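Local coordinates for protein esterase (uncultured bacterium pCosCE1, PDB 7ATL) that hydrolyses carboxylic esters as a family VIII carboxylesterase and also has promiscuous acyltransferase activity, at residues 59-71 / 337-349. Sequence-based numbering, arbitrary orientation.
With 1PE (pentaethylene glycol), chain E.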
ATOM      1  N   THR A  59     -10.482 -14.484  -4.001  1.00 29.80           N
ATOM      2  CA  THR A  59      -9.126 -14.569  -4.602  1.00 31.89           C
ATOM      3  C   THR A  59      -8.156 -13.671  -3.820  1.00 32.46           C
ATOM      4  O   THR A  59      -8.440 -12.467  -3.624  1.00 32.92           O
ATOM      5  CB  THR A  59      -9.099 -14.189  -6.085  1.00 32.92           C
ATOM      6  OG1 THR A  59     -10.005 -15.040  -6.779  1.00 32.78           O
ATOM      7  CG2 THR A  59      -7.713 -14.328  -6.676  1.00 32.92           C
ATOM      8  N   GLN A  60      -7.034 -14.243  -3.400  1.00 32.25           N
ATOM      9  CA  GLN A  60      -5.968 -13.521  -2.665  1.00 32.56           C
ATOM     10  C   GLN A  60      -5.050 -12.827  -3.678  1.00 30.53           C
ATOM     11  O   GLN A  60      -4.847 -13.357  -4.809  1.00 28.28           O
ATOM     12  CB  GLN A  60      -5.193 -14.486  -1.772  1.00 32.64           C
ATOM     13  CG  GLN A  60      -4.623 -13.814  -0.541  1.00 32.59           C
ATOM     14  CD  GLN A  60      -3.566 -14.642   0.156  1.00 34.28           C
ATOM     15  OE1 GLN A  60      -2.827 -15.412  -0.469  1.00 33.34           O
ATOM     16  NE2 GLN A  60      -3.460 -14.445   1.466  1.00 33.57           N
ATOM     17  N   PHE A  61      -4.514 -11.675  -3.289  1.00 28.75           N
ATOM     18  CA  PHE A  61      -3.576 -10.906  -4.137  1.00 28.95           C
ATOM     19  C   PHE A  61      -2.259 -10.663  -3.407  1.00 27.26           C
ATOM     20  O   PHE A  61      -2.210 -10.646  -2.164  1.00 28.05           O
ATOM     21  CB  PHE A  61      -4.178  -9.567  -4.556  1.00 29.28           C
ATOM     22  CG  PHE A  61      -5.376  -9.655  -5.458  1.00 25.27           C
ATOM     23  CD1 PHE A  61      -6.623  -9.943  -4.941  1.00 25.38           C
ATOM     24  CD2 PHE A  61      -5.260  -9.387  -6.805  1.00 25.37           C
ATOM     25  CE1 PHE A  61      -7.735  -9.989  -5.763  1.00 25.18           C
ATOM     26  CE2 PHE A  61      -6.368  -9.458  -7.636  1.00 25.35           C
ATOM     27  CZ  PHE A  61      -7.603  -9.759  -7.111  1.00 24.50           C
ATOM     28  N   ARG A  62      -1.211 -10.500  -4.198  1.00 26.58           N
ATOM     29  CA  ARG A  62       0.017  -9.800  -3.765  1.00 29.66           C
ATOM     30  C   ARG A  62      -0.383  -8.341  -3.588  1.00 30.06           C
ATOM     31  O   ARG A  62      -0.947  -7.779  -4.550  1.00 29.76           O
ATOM     32  CB  ARG A  62       1.127  -9.977  -4.808  1.00 30.45           C
ATOM     33  CG  ARG A  62       1.562 -11.423  -4.991  1.00 29.24           C
ATOM     34  CD  ARG A  62       2.476 -11.634  -6.172  1.00 29.76           C
ATOM     35  NE  ARG A  62       2.763 -13.050  -6.356  1.00 30.95           N
ATOM     36  CZ  ARG A  62       1.971 -13.924  -6.978  1.00 30.85           C
ATOM     37  NH1 ARG A  62       0.820 -13.554  -7.521  1.00 32.25           N
ATOM     38  NH2 ARG A  62       2.357 -15.174  -7.080  1.00 29.02           N
ATOM     39  N   LEU A  63      -0.128  -7.762  -2.412  1.00 32.41           N
ATOM     40  CA  LEU A  63      -0.684  -6.424  -2.053  1.00 33.15           C
ATOM     41  C   LEU A  63       0.269  -5.268  -2.385  1.00 31.89           C
ATOM     42  O   LEU A  63      -0.252  -4.184  -2.541  1.00 31.26           O
ATOM     43  CB  LEU A  63      -1.063  -6.425  -0.574  1.00 33.32           C
ATOM     44  CG  LEU A  63      -2.272  -7.298  -0.233  1.00 33.59           C
ATOM     45  CD1 LEU A  63      -2.533  -7.286   1.264  1.00 35.12           C
ATOM     46  CD2 LEU A  63      -3.498  -6.832  -0.989  1.00 34.19           C
ATOM     47  N   SER A  64       1.577  -5.504  -2.563  1.00 36.92           N
ATOM     48  CA  SER A  64       2.669  -4.477  -2.624  1.00 35.36           C
ATOM     49  C   SER A  64       2.366  -3.354  -1.613  1.00 30.97           C
ATOM     50  O   SER A  64       2.188  -3.692  -0.429  1.00 28.91           O
ATOM     51  CB  SER A  64       2.944  -3.980  -4.044  1.00 35.74           C
ATOM     52  OG  SER A  64       1.753  -3.586  -4.723  1.00 38.55           O
ATOM     53  N   SER A  65       2.230  -2.091  -2.025  1.00 28.98           N
ATOM     54  CA  SER A  65       2.098  -0.957  -1.068  1.00 29.92           C
ATOM     55  C   SER A  65       0.749  -0.950  -0.341  1.00 27.34           C
ATOM     56  O   SER A  65       0.607  -0.171   0.598  1.00 25.78           O
ATOM     57  CB  SER A  65       2.341   0.344  -1.718  1.00 31.59           C
ATOM     58  OG  SER A  65       3.713   0.475  -2.051  1.00 33.36           O
ATOM     59  N   VAL A  66      -0.191  -1.820  -0.683  1.00 25.78           N
ATOM     60  CA  VAL A  66      -1.410  -1.957   0.158  1.00 25.09           C
ATOM     61  C   VAL A  66      -1.001  -2.553   1.507  1.00 23.31           C
ATOM     62  O   VAL A  66      -1.806  -2.462   2.438  1.00 25.25           O
ATOM     63  CB  VAL A  66      -2.542  -2.731  -0.540  1.00 24.16           C
ATOM     64  CG1 VAL A  66      -3.755  -2.897   0.365  1.00 23.72           C
ATOM     65  CG2 VAL A  66      -2.925  -2.034  -1.829  1.00 23.74           C
ATOM     66  N   SER A  67       0.232  -3.028   1.636  1.00 24.46           N
ATOM     67  CA  SER A  67       0.863  -3.442   2.924  1.00 26.49           C
ATOM     68  C   SER A  67       0.978  -2.249   3.898  1.00 25.77           C
ATOM     69  O   SER A  67       0.900  -2.454   5.127  1.00 25.79           O
ATOM     70  CB  SER A  67       2.239  -4.087   2.693  1.00 28.10           C
ATOM     71  OG  SER A  67       2.212  -5.146   1.728  1.00 27.90           O
ATOM     72  N   LYS A  68       1.191  -1.041   3.390  1.00 24.33           N
ATOM     73  CA  LYS A  68       1.520   0.159   4.214  1.00 25.44           C
ATOM     74  C   LYS A  68       0.395   0.533   5.185  1.00 25.38           C
ATOM     75  O   LYS A  68       0.650   0.748   6.375  1.00 24.92           O
ATOM     76  CB  LYS A  68       1.904   1.306   3.275  1.00 25.61           C
ATOM     77  CG  LYS A  68       3.232   1.044   2.592  1.00 25.57           C
ATOM     78  CD  LYS A  68       3.680   2.126   1.679  1.00 26.58           C
ATOM     79  CE  LYS A  68       5.161   1.980   1.357  1.00 27.80           C
ATOM     80  NZ  LYS A  68       5.402   0.987   0.281  1.00 26.81           N
ATOM     81  N   PRO A  69      -0.871   0.718   4.738  1.00 25.42           N
ATOM     82  CA  PRO A  69      -1.937   1.109   5.660  1.00 26.37           C
ATOM     83  C   PRO A  69      -2.171   0.048   6.746  1.00 26.43           C
ATOM     84  O   PRO A  69      -2.444   0.437   7.866  1.00 26.82           O
ATOM     85  CB  PRO A  69      -3.158   1.356   4.777  1.00 24.06           C
ATOM     86  CG  PRO A  69      -2.820   0.686   3.486  1.00 25.14           C
ATOM     87  CD  PRO A  69      -1.318   0.725   3.347  1.00 24.23           C
ATOM     88  N   TYR A  70      -1.992  -1.230   6.400  1.00 25.93           N
ATOM     89  CA  TYR A  70      -1.993  -2.367   7.354  1.00 24.93           C
ATOM     90  C   TYR A  70      -0.989  -2.116   8.488  1.00 25.52           C
ATOM     91  O   TYR A  70      -1.379  -2.229   9.666  1.00 24.77           O
ATOM     92  CB  TYR A  70      -1.736  -3.684   6.620  1.00 23.40           C
ATOM     93  CG  TYR A  70      -2.994  -4.350   6.114  1.00 23.75           C
ATOM     94  CD1 TYR A  70      -4.035  -4.656   6.970  1.00 23.07           C
ATOM     95  CD2 TYR A  70      -3.160  -4.653   4.776  1.00 23.46           C
ATOM     96  CE1 TYR A  70      -5.189  -5.270   6.522  1.00 22.54           C
ATOM     97  CE2 TYR A  70      -4.306  -5.259   4.301  1.00 22.22           C
ATOM     98  CZ  TYR A  70      -5.317  -5.577   5.183  1.00 22.76           C
ATOM     99  OH  TYR A  70      -6.447  -6.170   4.728  1.00 23.07           O
ATOM    100  N   ILE A  71       0.273  -1.811   8.167  1.00 26.69           N
ATOM    101  CA  ILE A  71       1.352  -1.734   9.194  1.00 26.39           C
ATOM    102  C   ILE A  71       1.295  -0.352   9.854  1.00 27.54           C
ATOM    103  O   ILE A  71       1.599  -0.271  11.081  1.00 28.27           O
ATOM    104  CB  ILE A  71       2.732  -2.080   8.616  1.00 26.78           C
ATOM    105  CG1 ILE A  71       2.727  -3.447   7.936  1.00 26.58           C
ATOM    106  CG2 ILE A  71       3.798  -2.008   9.698  1.00 27.57           C
ATOM    107  CD1 ILE A  71       2.416  -4.590   8.858  1.00 26.69           C
ATOM    108  N   LEU A 337      -8.841   9.795   2.005  1.00 26.32           N
ATOM    109  CA  LEU A 337      -7.560   9.082   2.201  1.00 26.33           C
ATOM    110  C   LEU A 337      -7.473   8.050   1.085  1.00 27.26           C
ATOM    111  O   LEU A 337      -8.449   7.313   0.916  1.00 27.27           O
ATOM    112  CB  LEU A 337      -7.542   8.420   3.581  1.00 25.79           C
ATOM    113  CG  LEU A 337      -6.181   7.888   4.025  1.00 26.41           C
ATOM    114  CD1 LEU A 337      -5.238   9.044   4.341  1.00 26.83           C
ATOM    115  CD2 LEU A 337      -6.320   6.957   5.223  1.00 27.01           C
ATOM    116  N   GLN A 338      -6.361   8.010   0.352  1.00 26.74           N
ATOM    117  CA  GLN A 338      -6.207   7.118  -0.822  1.00 25.76           C
ATOM    118  C   GLN A 338      -4.762   6.666  -0.946  1.00 24.93           C
ATOM    119  O   GLN A 338      -3.868   7.466  -0.684  1.00 24.38           O
ATOM    120  CB  GLN A 338      -6.575   7.865  -2.100  1.00 26.56           C
ATOM    121  CG  GLN A 338      -6.305   7.088  -3.386  1.00 26.54           C
ATOM    122  CD  GLN A 338      -6.892   7.838  -4.553  1.00 27.02           C
ATOM    123  OE1 GLN A 338      -8.084   7.831  -4.771  1.00 27.25           O
ATOM    124  NE2 GLN A 338      -6.057   8.526  -5.305  1.00 28.51           N
ATOM    125  N   TRP A 339      -4.565   5.447  -1.413  1.00 25.83           N
ATOM    126  CA  TRP A 339      -3.260   4.975  -1.933  1.00 27.39           C
ATOM    127  C   TRP A 339      -3.515   3.744  -2.804  1.00 28.51           C
ATOM    128  O   TRP A 339      -4.709   3.450  -3.053  1.00 28.60           O
ATOM    129  CB  TRP A 339      -2.308   4.712  -0.761  1.00 27.12           C
ATOM    130  CG  TRP A 339      -0.872   4.912  -1.105  1.00 24.57           C
ATOM    131  CD1 TRP A 339       0.105   3.976  -1.031  1.00 24.00           C
ATOM    132  CD2 TRP A 339      -0.256   6.117  -1.578  1.00 26.13           C
ATOM    133  NE1 TRP A 339       1.290   4.505  -1.440  1.00 24.29           N
ATOM    134  CE2 TRP A 339       1.101   5.815  -1.797  1.00 26.53           C
ATOM    135  CE3 TRP A 339      -0.701   7.419  -1.840  1.00 27.22           C
ATOM    136  CZ2 TRP A 339       2.010   6.768  -2.268  1.00 26.83           C
ATOM    137  CZ3 TRP A 339       0.193   8.360  -2.307  1.00 26.99           C
ATOM    138  CH2 TRP A 339       1.533   8.036  -2.512  1.00 27.76           C
ATOM    139  N   GLY A 340      -2.459   3.084  -3.281  1.00 28.85           N
ATOM    140  CA  GLY A 340      -2.571   1.933  -4.198  1.00 30.12           C
ATOM    141  C   GLY A 340      -1.472   0.903  -3.980  1.00 30.50           C
ATOM    142  O   GLY A 340      -0.953   0.814  -2.830  1.00 28.88           O
ATOM    143  N   GLY A 341      -1.120   0.185  -5.060  1.00 28.54           N
ATOM    144  CA  GLY A 341      -0.090  -0.874  -5.095  1.00 28.49           C
ATOM    145  C   GLY A 341       0.386  -1.144  -6.507  1.00 28.27           C
ATOM    146  O   GLY A 341      -0.455  -1.287  -7.405  1.00 26.81           O
ATOM    147  N   VAL A 342       1.690  -1.258  -6.713  1.00 30.10           N
ATOM    148  CA  VAL A 342       2.241  -1.469  -8.081  1.00 30.47           C
ATOM    149  C   VAL A 342       1.666  -2.754  -8.677  1.00 29.24           C
ATOM    150  O   VAL A 342       1.547  -2.790  -9.884  1.00 32.50           O
ATOM    151  CB  VAL A 342       3.777  -1.503  -8.111  1.00 33.27           C
ATOM    152  CG1 VAL A 342       4.379  -0.230  -7.551  1.00 36.56           C
ATOM    153  CG2 VAL A 342       4.331  -2.717  -7.386  1.00 34.69           C
ATOM    154  N   TYR A 343       1.325  -3.785  -7.905  1.00 28.91           N
ATOM    155  CA  TYR A 343       0.793  -5.052  -8.497  1.00 31.42           C
ATOM    156  C   TYR A 343      -0.545  -4.796  -9.209  1.00 30.38           C
ATOM    157  O   TYR A 343      -0.931  -5.617 -10.057  1.00 30.14           O
ATOM    158  CB  TYR A 343       0.698  -6.186  -7.466  1.00 31.53           C
ATOM    159  CG  TYR A 343       1.965  -6.995  -7.322  1.00 31.81           C
ATOM    160  CD1 TYR A 343       2.462  -7.726  -8.392  1.00 34.69           C
ATOM    161  CD2 TYR A 343       2.663  -7.051  -6.126  1.00 31.91           C
ATOM    162  CE1 TYR A 343       3.618  -8.484  -8.279  1.00 34.27           C
ATOM    163  CE2 TYR A 343       3.813  -7.810  -5.990  1.00 31.25           C
ATOM    164  CZ  TYR A 343       4.288  -8.531  -7.070  1.00 31.16           C
ATOM    165  OH  TYR A 343       5.417  -9.276  -6.974  1.00 30.37           O
ATOM    166  N   GLY A 344      -1.261  -3.731  -8.827  1.00 30.16           N
ATOM    167  CA  GLY A 344      -2.369  -3.168  -9.619  1.00 28.80           C
ATOM    168  C   GLY A 344      -3.565  -2.803  -8.762  1.00 26.93           C
ATOM    169  O   GLY A 344      -4.646  -3.241  -9.106  1.00 26.86           O
ATOM    170  N   HIS A 345      -3.399  -2.009  -7.705  1.00 25.23           N
ATOM    171  CA  HIS A 345      -4.490  -1.760  -6.716  1.00 25.21           C
ATOM    172  C   HIS A 345      -4.697  -0.260  -6.488  1.00 26.96           C
ATOM    173  O   HIS A 345      -3.726   0.528  -6.686  1.00 28.16           O
ATOM    174  CB  HIS A 345      -4.263  -2.469  -5.379  1.00 23.40           C
ATOM    175  CG  HIS A 345      -3.728  -3.862  -5.473  1.00 25.58           C
ATOM    176  ND1 HIS A 345      -4.265  -4.817  -6.311  1.00 24.34           N
ATOM    177  CD2 HIS A 345      -2.700  -4.459  -4.814  1.00 26.89           C
ATOM    178  CE1 HIS A 345      -3.600  -5.949  -6.147  1.00 27.26           C
ATOM    179  NE2 HIS A 345      -2.618  -5.750  -5.242  1.00 26.64           N
ATOM    180  N   SER A 346      -5.938   0.101  -6.140  1.00 25.18           N
ATOM    181  CA  SER A 346      -6.322   1.423  -5.585  1.00 25.68           C
ATOM    182  C   SER A 346      -7.290   1.206  -4.419  1.00 24.87           C
ATOM    183  O   SER A 346      -7.932   0.156  -4.361  1.00 23.76           O
ATOM    184  CB  SER A 346      -6.876   2.360  -6.633  1.00 24.07           C
ATOM    185  OG  SER A 346      -8.033   1.826  -7.239  1.00 25.49           O
ATOM    186  N   TRP A 347      -7.302   2.130  -3.472  1.00 24.38           N
ATOM    187  CA  TRP A 347      -8.304   2.149  -2.385  1.00 27.01           C
ATOM    188  C   TRP A 347      -8.446   3.587  -1.884  1.00 26.96           C
ATOM    189  O   TRP A 347      -7.509   4.380  -2.043  1.00 25.24           O
ATOM    190  CB  TRP A 347      -7.929   1.171  -1.263  1.00 28.17           C
ATOM    191  CG  TRP A 347      -6.665   1.548  -0.558  1.00 28.75           C
ATOM    192  CD1 TRP A 347      -5.420   1.066  -0.821  1.00 26.67           C
ATOM    193  CD2 TRP A 347      -6.515   2.517   0.501  1.00 28.66           C
ATOM    194  NE1 TRP A 347      -4.513   1.647   0.017  1.00 28.81           N
ATOM    195  CE2 TRP A 347      -5.144   2.555   0.829  1.00 29.19           C
ATOM    196  CE3 TRP A 347      -7.391   3.347   1.210  1.00 27.54           C
ATOM    197  CZ2 TRP A 347      -4.629   3.399   1.824  1.00 27.18           C
ATOM    198  CZ3 TRP A 347      -6.882   4.167   2.199  1.00 26.24           C
ATOM    199  CH2 TRP A 347      -5.521   4.189   2.504  1.00 25.35           C
ATOM    200  N   PHE A 348      -9.611   3.916  -1.345  1.00 27.86           N
ATOM    201  CA  PHE A 348      -9.872   5.237  -0.733  1.00 28.57           C
ATOM    202  C   PHE A 348     -11.132   5.115   0.109  1.00 27.89           C
ATOM    203  O   PHE A 348     -11.979   4.260  -0.187  1.00 28.36           O
ATOM    204  CB  PHE A 348      -9.968   6.352  -1.785  1.00 28.71           C
ATOM    205  CG  PHE A 348     -11.121   6.276  -2.762  1.00 30.45           C
ATOM    206  CD1 PHE A 348     -12.378   6.764  -2.428  1.00 30.25           C
ATOM    207  CD2 PHE A 348     -10.942   5.752  -4.038  1.00 29.85           C
ATOM    208  CE1 PHE A 348     -13.424   6.719  -3.341  1.00 30.98           C
ATOM    209  CE2 PHE A 348     -11.990   5.708  -4.946  1.00 28.80           C
ATOM    210  CZ  PHE A 348     -13.228   6.186  -4.597  1.00 29.04           C
ATOM    211  N   TYR A 349     -11.207   5.935   1.145  1.00 27.02           N
ATOM    212  CA  TYR A 349     -12.471   6.306   1.810  1.00 27.79           C
ATOM    213  C   TYR A 349     -12.615   7.804   1.621  1.00 28.49           C
ATOM    214  O   TYR A 349     -11.585   8.483   1.684  1.00 28.30           O
ATOM    215  CB  TYR A 349     -12.497   5.860   3.271  1.00 26.24           C
ATOM    216  CG  TYR A 349     -11.589   6.612   4.197  1.00 25.63           C
ATOM    217  CD1 TYR A 349     -11.836   7.929   4.503  1.00 27.63           C
ATOM    218  CD2 TYR A 349     -10.543   5.982   4.848  1.00 27.18           C
ATOM    219  CE1 TYR A 349     -11.045   8.623   5.404  1.00 29.63           C
ATOM    220  CE2 TYR A 349      -9.747   6.653   5.765  1.00 27.29           C
ATOM    221  CZ  TYR A 349      -9.997   7.984   6.035  1.00 27.90           C
ATOM    222  OH  TYR A 349      -9.232   8.697   6.900  1.00 28.40           O
TER
HETATM  223  OH2 1PE E 404       3.395  10.684  -9.080  1.00 61.60           O
HETATM  224  C12 1PE E 404       2.129  11.349  -9.100  1.00 59.91           C
HETATM  225  C22 1PE E 404       0.983  10.411  -8.779  1.00 63.38           C
HETATM  226  OH3 1PE E 404      -0.226  10.833  -9.425  1.00 62.86           O
HETATM  227  C13 1PE E 404      -1.703   8.963  -8.941  1.00 53.10           C
HETATM  228  C23 1PE E 404      -1.013   9.787 -10.007  1.00 52.22           C
HETATM  229  OH4 1PE E 404      -1.540   7.564  -9.190  1.00 49.80           O
HETATM  230  C14 1PE E 404      -0.437   6.125  -7.595  1.00 51.48           C
HETATM  231  C24 1PE E 404      -1.746   6.720  -8.061  1.00 49.41           C
HETATM  232  OH5 1PE E 404      -0.621   5.401  -6.380  1.00 53.09           O
HETATM  233  C15 1PE E 404       0.595   3.907  -4.922  1.00 62.34           C
HETATM  234  C25 1PE E 404       0.564   5.262  -5.601  1.00 59.96           C
HETATM  235  OH6 1PE E 404       1.856   3.272  -5.175  1.00 76.98           O
HETATM  236  C16 1PE E 404       3.464   1.502  -4.703  1.00 57.41           C
HETATM  237  C26 1PE E 404       2.129   2.133  -4.349  1.00 63.90           C
HETATM  238  OH7 1PE E 404       3.555   0.090  -4.430  1.00 50.35           O
HETATM  239  O   HOH W   1      -1.647   1.290  -0.194  1.00 15.82           O
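S65 and G341 bring the two backbones to 4.6 Å between their CA atoms, where the turn leading into helix 67-80 meets the end of strand 337-341 in the antiparallel hairpin it forms with strand 345-350. The arrangement is that of the beta-lactamase-like fold, in which the SxxK serine, here probably S65 with K68 as its lysine, sits at the start of a helix packed against the antiparallel sheet. A classic beta bulge, with G344 and H345 both facing G341, closes the turn of the hairpin, and the H345 side chain points to the loop at 62-64. R62 O meets the imidazole at its edge, in the ring plane, and accepts the NE2 hydrogen on a lone pair at 2.7 Å, nearly straight (171°). The F61 ring stands almost perpendicular to the imidazole, and CG2 of V66 packs against H345 CB. R62 lays its CB over one face of the Y343 ring, 3.8 Å from the centroid, and its extended chain continues past CZ with CD before the guanidinium reaches P251 O. S64 turns OG between its own N and carbonyl carbon (chi1 50°), which places the hydroxyl to accept from Y343 N at 3.2 Å, while its own proton goes weakly to L63 O. Farther down strand 345-350, P69 CG rests 3.7 Å from W347 CZ2, which brings the start of the helix against the indole. A pentaethylene glycol, probably from the crystallisation liquor, passes C15 over one face of W339 and takes a hydrogen bond from V342 N through OH7. Between helix start and strands, one water donates to S65 O and G340 O and accepts from W347 NE1 at 2.9 Å.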